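Side-chain contacts in lithostathine (Homo sapiens, PDB 1QDD), which might inhibit spontaneous calcium carbonate precipitation, and may be associated with neuronal sprouting and with regeneration of brain and pancreas: residues N19-Y24 with T55-A60; V36-Y41 with G48-V53. The protein carries 1 engineered substitution. One frame throughout, in Å; residues are numbered along the deposited sequence.

Contact 1 (N19-Y24 with T55-A60); sequences NAYRSY and TQAEGA
Tyr21 reaches from the N-terminal beta-hairpin of this C-type lectin fold to the first turn of helix 56-68, where it meets Ala57 and Glu58. The hairpin turns through a type I' beta turn from Tyr21 to Tyr24, closed by paired backbone hydrogen bonds between those two residues; Tyr21 ends strand 19-21 and opens the turn.

Van der Waals contact carries most of the meeting. With CG anti to the backbone nitrogen (chi1 177°), the tyrosine stretches out toward the helix and sets its hydroxyl against the methyl of Ala57, OH to CB 3.3 Å. Lower on the ring, CE2 lies 3.9 Å from Glu58 CA, and CE2 also touches Glu58 CB. Farther along the helix, Phe61 stacks with the Tyr21 ring.

Arg22 folds back over its neighbour. Its CG sits 4.0 Å above the Tyr21 ring plane, over the centre, while the Tyr21 OH in turn lies over the middle of the Arg22 guanidinium, 3.0 Å above that plane. The angle rules out a hydrogen bond from NH2, so the two groups are layered and not joined by one. Arg22 NH2 also comes near Ala57 CB.

The charged end of Glu58 turns to other partners: the chain runs extended beyond CG, and the carboxylate takes a hydrogen bond from Tyr26, a salt bridge from Lys141 and the backbone N-H of Leu54.

Polar linkage between the segments is indirect. Thr55 is the N-cap of the helix, its OG1 accepting from Glu58 N at 3.0 Å, with an N-H...O angle of 159°. A water 2.7 Å from Thr55 OG1 completes a bridge to Tyr21 OH by a weak bond of 3.3 Å.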
# COMPACT_ATOMS: atom_id res chain seq x y z
N ASN A 19 -7.42 10.34 -2.50
CA ASN A 19 -8.25 10.51 -1.31
C ASN A 19 -7.41 10.72 -0.06
O ASN A 19 -6.41 10.04 0.17
CB ASN A 19 -9.12 9.26 -1.13
CG ASN A 19 -10.28 9.17 -2.10
OD1 ASN A 19 -10.10 8.90 -3.28
ND2 ASN A 19 -11.50 9.40 -1.60
N ALA A 20 -7.89 11.63 0.80
CA ALA A 20 -7.20 11.96 2.04
C ALA A 20 -7.54 11.05 3.21
O ALA A 20 -8.70 10.74 3.44
CB ALA A 20 -7.57 13.40 2.44
N TYR A 21 -6.53 10.75 4.03
CA TYR A 21 -6.70 10.11 5.32
C TYR A 21 -5.50 10.52 6.19
O TYR A 21 -4.35 10.30 5.83
CB TYR A 21 -6.80 8.58 5.23
CG TYR A 21 -6.90 7.88 6.57
CD1 TYR A 21 -8.08 7.91 7.31
CD2 TYR A 21 -5.82 7.21 7.11
CE1 TYR A 21 -8.16 7.30 8.55
CE2 TYR A 21 -5.89 6.58 8.34
CZ TYR A 21 -7.07 6.62 9.05
OH TYR A 21 -7.13 6.01 10.29
N ARG A 22 -5.77 11.23 7.28
CA ARG A 22 -4.76 11.62 8.25
C ARG A 22 -3.46 12.14 7.67
O ARG A 22 -2.38 11.58 7.88
CB ARG A 22 -4.42 10.43 9.16
CG ARG A 22 -5.46 10.17 10.23
CD ARG A 22 -4.90 9.48 11.46
NE ARG A 22 -5.83 8.60 12.11
CZ ARG A 22 -7.14 8.47 12.10
NH1 ARG A 22 -7.97 9.21 11.38
NH2 ARG A 22 -7.70 7.51 12.84
N SER A 23 -3.50 13.24 6.94
CA SER A 23 -2.34 13.94 6.41
C SER A 23 -1.65 13.32 5.20
O SER A 23 -0.69 13.89 4.68
CB SER A 23 -1.33 14.21 7.55
OG SER A 23 -1.98 14.93 8.59
N TYR A 24 -2.12 12.19 4.69
CA TYR A 24 -1.57 11.55 3.50
C TYR A 24 -2.67 11.42 2.45
O TYR A 24 -3.87 11.52 2.74
CB TYR A 24 -1.00 10.17 3.85
CG TYR A 24 0.34 10.22 4.56
CD1 TYR A 24 0.43 10.47 5.92
CD2 TYR A 24 1.51 10.00 3.86
CE1 TYR A 24 1.66 10.56 6.55
CE2 TYR A 24 2.75 10.05 4.48
CZ TYR A 24 2.81 10.34 5.83
OH TYR A 24 4.04 10.40 6.44
N THR A 55 -1.81 0.97 11.15
CA THR A 55 -2.81 0.82 12.20
C THR A 55 -4.00 0.04 11.62
O THR A 55 -4.17 0.01 10.38
CB THR A 55 -3.36 2.16 12.74
OG1 THR A 55 -4.04 2.83 11.66
CG2 THR A 55 -2.32 3.08 13.34
N GLN A 56 -4.86 -0.49 12.47
CA GLN A 56 -6.07 -1.16 12.02
C GLN A 56 -6.97 -0.19 11.27
O GLN A 56 -7.56 -0.55 10.24
CB GLN A 56 -6.81 -1.75 13.23
CG GLN A 56 -7.93 -2.73 12.88
CD GLN A 56 -8.52 -3.28 14.17
OE1 GLN A 56 -9.71 -3.15 14.44
NE2 GLN A 56 -7.68 -3.82 15.04
N ALA A 57 -7.10 1.05 11.74
CA ALA A 57 -7.93 2.05 11.08
C ALA A 57 -7.43 2.41 9.69
O ALA A 57 -8.25 2.58 8.76
CB ALA A 57 -8.06 3.29 11.97
N GLU A 58 -6.12 2.46 9.47
CA GLU A 58 -5.56 2.69 8.14
C GLU A 58 -5.86 1.49 7.24
O GLU A 58 -6.24 1.69 6.06
CB GLU A 58 -4.06 2.96 8.22
CG GLU A 58 -3.45 3.39 6.89
CD GLU A 58 -2.02 3.86 7.00
OE1 GLU A 58 -1.31 3.45 7.95
OE2 GLU A 58 -1.57 4.63 6.13
N GLY A 59 -5.78 0.27 7.74
CA GLY A 59 -6.15 -0.91 6.97
C GLY A 59 -7.60 -0.87 6.53
O GLY A 59 -7.94 -1.24 5.39
N ALA A 60 -8.51 -0.43 7.39
CA ALA A 60 -9.93 -0.31 7.08
C ALA A 60 -10.15 0.74 6.02
O ALA A 60 -10.98 0.54 5.09
CB ALA A 60 -10.72 -0.02 8.34
O HOH W 1 -4.03 5.56 11.46

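Contact 2 (V36-Y41 with G48-V53); sequences VDADLY and GNLVSV
Asp39 turns its carboxylate from helix 35-44 onto strand 49-50, where Asn49 and Leu50 meet it with one side-chain amide and one backbone N-H. The CB of Asp39 does not aim at the strand; it is the first torsion, CG anti to the backbone nitrogen at chi1 -166°, that swings the oxygens across.

Carboxylate and Asn49 amide are close to parallel, their planes 16° apart, and meet side by side. Asn49 ND2 sits between the two oxygens, on their syn sides and somewhat out of the carboxylate plane, at 3.2 Å from Asp39 OD1 and the same from Asp39 OD2; both oxygens keep close to the amide plane. The bond to OD1 is the straighter, with an N-H...O angle of 164°, and that to OD2 is more bent. Leu50 N adds a shorter bond, 2.9 Å to Asp39 OD1, almost straight and directed nearly along the C-O axis; it comes from the same face of the carboxylate as ND2.

Beside this polar patch Leu50 lays its isobutyl group along the helix. Its CD1 packs 3.9 Å from Asp39 CB, and its CD2 touches the methyl of Ala38 at 4.0 Å. Phe138 of strand 136-143 touches both Ala38 and Leu50, joining helix, short strand and central sheet in one apolar layer of the lectin domain.

Ser92, from a loop, shares a further hydrogen bond with OD1. For a buried carboxylate, such a set of polar partners probably compensates for lost solvent and stabilises the negative charge. The amide bonds belong to one of two Asn49 conformers, whereas Leu50 N and Ser92 OG hold the Asp39 carboxylate in its rotation, tying the helix to the main chain of the strand.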
# COMPACT_ATOMS: atom_id res chain seq x y z
N VAL A 36 8.17 -4.46 -7.62
CA VAL A 36 9.18 -3.41 -7.77
C VAL A 36 8.72 -2.29 -8.69
O VAL A 36 8.91 -1.10 -8.42
CB VAL A 36 10.52 -3.99 -8.27
CG1 VAL A 36 11.51 -2.91 -8.69
CG2 VAL A 36 11.15 -4.87 -7.19
N ASP A 37 8.12 -2.64 -9.82
CA ASP A 37 7.64 -1.66 -10.80
C ASP A 37 6.47 -0.84 -10.25
O ASP A 37 6.38 0.36 -10.54
CB ASP A 37 7.30 -2.32 -12.13
CG ASP A 37 8.53 -2.79 -12.89
OD1 ASP A 37 9.66 -2.41 -12.53
OD2 ASP A 37 8.37 -3.56 -13.87
N ALA A 38 5.62 -1.43 -9.42
CA ALA A 38 4.53 -0.72 -8.76
C ALA A 38 5.10 0.29 -7.76
O ALA A 38 4.67 1.45 -7.76
CB ALA A 38 3.59 -1.70 -8.07
N ASP A 39 6.08 -0.11 -6.95
CA ASP A 39 6.68 0.84 -6.01
C ASP A 39 7.37 1.99 -6.74
O ASP A 39 7.26 3.14 -6.29
CB ASP A 39 7.63 0.13 -5.06
CG ASP A 39 8.02 0.97 -3.87
OD1 ASP A 39 7.16 1.31 -3.03
OD2 ASP A 39 9.21 1.33 -3.74
N LEU A 40 8.02 1.73 -7.87
CA LEU A 40 8.63 2.80 -8.67
C LEU A 40 7.59 3.75 -9.21
O LEU A 40 7.81 4.98 -9.21
CB LEU A 40 9.48 2.19 -9.79
CG LEU A 40 10.80 1.54 -9.36
CD1 LEU A 40 11.45 0.80 -10.52
CD2 LEU A 40 11.77 2.56 -8.77
N TYR A 41 6.42 3.29 -9.65
CA TYR A 41 5.35 4.17 -10.10
C TYR A 41 4.96 5.11 -8.96
O TYR A 41 4.83 6.33 -9.11
CB TYR A 41 4.13 3.39 -10.61
CG TYR A 41 3.00 4.28 -11.08
CD1 TYR A 41 2.81 4.56 -12.44
CD2 TYR A 41 2.10 4.87 -10.20
CE1 TYR A 41 1.79 5.39 -12.87
CE2 TYR A 41 1.10 5.71 -10.62
CZ TYR A 41 0.94 5.96 -11.96
OH TYR A 41 -0.08 6.81 -12.38
N GLY A 48 5.87 9.24 -3.47
CA GLY A 48 5.23 8.31 -2.55
C GLY A 48 5.92 6.95 -2.57
O GLY A 48 7.08 6.78 -2.95
N ASN A 49 5.22 5.92 -2.10
CA ASN A 49 5.64 4.54 -2.05
C ASN A 49 4.38 3.67 -2.08
O ASN A 49 3.29 4.19 -1.85
CB ASN A 49 6.44 4.10 -0.82
CG ASN A 49 7.91 4.44 -0.89
OD1 ASN A 49 8.34 5.36 -0.18
ND2 ASN A 49 8.71 3.75 -1.69
N LEU A 50 4.53 2.38 -2.33
CA LEU A 50 3.41 1.47 -2.14
C LEU A 50 2.93 1.69 -0.71
O LEU A 50 3.72 1.98 0.21
CB LEU A 50 3.84 0.01 -2.28
CG LEU A 50 3.96 -0.55 -3.70
CD1 LEU A 50 4.62 -1.92 -3.72
CD2 LEU A 50 2.59 -0.59 -4.38
N VAL A 51 1.64 1.54 -0.46
CA VAL A 51 1.07 1.85 0.84
C VAL A 51 1.71 1.05 1.97
O VAL A 51 1.92 -0.16 1.86
CB VAL A 51 -0.46 1.69 0.80
CG1 VAL A 51 -0.93 0.27 0.55
CG2 VAL A 51 -1.14 2.25 2.04
N SER A 52 1.93 1.73 3.10
CA SER A 52 2.32 1.13 4.37
C SER A 52 1.10 1.18 5.29
O SER A 52 0.48 2.25 5.40
CB SER A 52 3.46 1.85 5.07
OG SER A 52 4.64 1.90 4.31
N VAL A 53 0.68 0.07 5.85
CA VAL A 53 -0.51 -0.03 6.70
C VAL A 53 -0.04 -0.14 8.15
O VAL A 53 0.46 -1.19 8.55
CB VAL A 53 -1.38 -1.23 6.29
CG1 VAL A 53 -2.67 -1.28 7.09
CG2 VAL A 53 -1.69 -1.22 4.79

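Contact 2 is nested within the loop closed by contact 1: the chain runs from strand 19-21 through strand 24-33 to helix 35-44, then strand 49-50 and helix 56-68. The two centres lie about 16 Å apart. Strands 19-21 and 49-50 belong to the same mixed sheet. Segment 48-53 leads almost directly into 55-60, and the contacts also touch, for example where Gly59 CA lies 3.5 Å from Val53 CG1. Strand 136-143 reaches both through Lys141, already a partner of Glu58, which pairs by backbone with Asn49. Within the C-type lectin domain, contact 1 sets helix 56-68 against the hairpin and contact 2 sets helix 35-44 against strand 49-50.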